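Long-range contact in Endonuclease/exonuclease/phosphatase (Beutenbergia cavernae DSM 12333, PDB 4RUW), which is of unknown function but belongs to the endonuclease/exonuclease/phosphatase family of the DNase I-like clan: residues 181-186 with 195-200. Residues are numbered along the deposited sequence; the frame is centred on the assembly and turned at random. Where two conformers were deposited one is given.
Sequences LLTVTV and VVHATH
Leu182 with Ala198 and Val184 with Val196 form hydrogen-bonded pairs between two antiparallel strands, whose short segments run at 158° to each other and approach to 4.6 Å between axes. Each pair has two N-H...O bonds; Leu182 N to Ala198 O (2.9 Å) is practically straight. Thr183 and His197 make the non-hydrogen-bonded pair between them. Their side chains lie alongside each other, and Thr183 OG1 hydrogen-bonds His197 ND1 at 2.8 Å, meeting the ring at its edge, near its plane. The Thr183 torsion (chi1 -61°) sets OG1 beside the backbone N and places CG2 anti to that N, where it lies against ND1 and CE1 of the His197 ring and touches Val195 CG1 at 3.6 Å. Leu181 CD1 packs on His197 CB at 3.9 Å. On the other face Val196 and Ala198 touch Val93, while Leu182 and Val184 touch Val151, both in the facing sheet. The two strands form a beta hairpin inside one sheet of the two-sheet sandwich expected of DNase I-like proteins. The face with Leu182, Val184, Val196 and Ala198 is aliphatic and packs against the facing sheet. The opposite face carries a polar link that probably limits rotation of the buried His197 ring.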
loop_
_atom_site.group_PDB
_atom_site.type_symbol
_atom_site.label_atom_id
_atom_site.label_comp_id
_atom_site.label_asym_id
_atom_site.label_seq_id
_atom_site.Cartn_x
_atom_site.Cartn_y
_atom_site.Cartn_z
ATOM N N LEU A 181 -7.908 7.449 -8.811
ATOM C CA LEU A 181 -8.148 6.959 -7.466
ATOM C C LEU A 181 -9.641 6.718 -7.299
ATOM O O LEU A 181 -10.451 7.575 -7.669
ATOM C CB LEU A 181 -7.692 8.015 -6.465
ATOM C CG LEU A 181 -8.154 7.848 -5.022
ATOM C CD1 LEU A 181 -7.486 6.658 -4.373
ATOM C CD2 LEU A 181 -7.898 9.118 -4.233
ATOM N N LEU A 182 -10.002 5.549 -6.769
ATOM C CA LEU A 182 -11.385 5.222 -6.444
ATOM C C LEU A 182 -11.532 5.171 -4.928
ATOM O O LEU A 182 -10.779 4.478 -4.254
ATOM C CB LEU A 182 -11.766 3.867 -7.039
ATOM C CG LEU A 182 -13.097 3.274 -6.573
ATOM C CD1 LEU A 182 -14.259 4.203 -6.917
ATOM C CD2 LEU A 182 -13.300 1.889 -7.165
ATOM N N THR A 183 -12.502 5.907 -4.392
ATOM C CA THR A 183 -12.754 5.894 -2.958
ATOM C C THR A 183 -14.197 5.500 -2.688
ATOM O O THR A 183 -15.119 6.044 -3.293
ATOM C CB THR A 183 -12.466 7.281 -2.335
ATOM O OG1 THR A 183 -11.090 7.614 -2.554
ATOM C CG2 THR A 183 -12.773 7.287 -0.844
ATOM N N VAL A 184 -14.388 4.552 -1.776
ATOM C CA VAL A 184 -15.722 4.152 -1.367
ATOM C C VAL A 184 -15.692 3.738 0.098
ATOM O O VAL A 184 -14.703 3.205 0.576
ATOM C CB VAL A 184 -16.276 3.027 -2.269
ATOM C CG1 VAL A 184 -15.493 1.730 -2.087
ATOM C CG2 VAL A 184 -17.776 2.841 -2.040
ATOM N N THR A 185 -16.768 4.020 0.818
ATOM C CA THR A 185 -16.870 3.630 2.211
ATOM C C THR A 185 -17.627 2.322 2.326
ATOM O O THR A 185 -18.698 2.160 1.725
ATOM C CB THR A 185 -17.573 4.714 3.034
ATOM O OG1 THR A 185 -16.792 5.909 2.969
ATOM C CG2 THR A 185 -17.719 4.291 4.477
ATOM N N VAL A 186 -17.067 1.389 3.092
ATOM C CA VAL A 186 -17.712 0.112 3.358
ATOM C C VAL A 186 -18.159 0.058 4.819
ATOM O O VAL A 186 -17.408 0.446 5.716
ATOM C CB VAL A 186 -16.731 -1.042 3.082
ATOM C CG1 VAL A 186 -17.364 -2.376 3.415
ATOM C CG2 VAL A 186 -16.283 -1.015 1.628
ATOM N N VAL A 195 -13.119 3.587 5.176
ATOM C CA VAL A 195 -12.940 4.192 3.868
ATOM C C VAL A 195 -11.874 3.426 3.092
ATOM O O VAL A 195 -10.764 3.237 3.583
ATOM C CB VAL A 195 -12.551 5.676 3.985
ATOM C CG1 VAL A 195 -12.433 6.302 2.606
ATOM C CG2 VAL A 195 -13.579 6.430 4.833
ATOM N N VAL A 196 -12.231 2.959 1.898
ATOM C CA VAL A 196 -11.322 2.208 1.045
ATOM C C VAL A 196 -10.891 3.058 -0.136
ATOM O O VAL A 196 -11.733 3.511 -0.924
ATOM C CB VAL A 196 -12.009 0.913 0.550
ATOM C CG1 VAL A 196 -11.089 0.124 -0.378
ATOM C CG2 VAL A 196 -12.466 0.058 1.722
ATOM N N HIS A 197 -9.584 3.282 -0.241
ATOM C CA HIS A 197 -8.995 3.997 -1.360
ATOM C C HIS A 197 -8.239 2.997 -2.222
ATOM O O HIS A 197 -7.341 2.305 -1.734
ATOM C CB HIS A 197 -8.015 5.060 -0.861
ATOM C CG HIS A 197 -8.613 6.065 0.070
ATOM N ND1 HIS A 197 -9.380 7.133 -0.367
ATOM C CD2 HIS A 197 -8.544 6.188 1.416
ATOM C CE1 HIS A 197 -9.750 7.857 0.669
ATOM N NE2 HIS A 197 -9.249 7.309 1.768
ATOM N N ALA A 198 -8.603 2.930 -3.501
ATOM C CA ALA A 198 -8.049 1.968 -4.456
ATOM C C ALA A 198 -7.369 2.721 -5.584
ATOM O O ALA A 198 -7.990 3.592 -6.204
ATOM C CB ALA A 198 -9.169 1.121 -5.027
ATOM N N THR A 199 -6.114 2.405 -5.884
ATOM C CA THR A 199 -5.471 3.082 -6.993
ATOM C C THR A 199 -4.383 2.229 -7.633
ATOM O O THR A 199 -4.137 1.079 -7.230
ATOM C CB THR A 199 -4.944 4.487 -6.576
ATOM O OG1 THR A 199 -4.656 5.268 -7.745
ATOM C CG2 THR A 199 -3.694 4.376 -5.732
ATOM N N HIS A 200 -3.750 2.815 -8.644
ATOM C CA HIS A 200 -2.739 2.171 -9.469
ATOM C C HIS A 200 -1.997 3.352 -10.106
ATOM O O HIS A 200 -2.598 4.158 -10.825
ATOM C CB HIS A 200 -3.433 1.277 -10.510
ATOM C CG HIS A 200 -2.512 0.513 -11.409
ATOM N ND1 HIS A 200 -2.992 -0.347 -12.368
ATOM C CD2 HIS A 200 -1.161 0.474 -11.505
ATOM C CE1 HIS A 200 -1.978 -0.883 -13.023
ATOM N NE2 HIS A 200 -0.858 -0.396 -12.528
#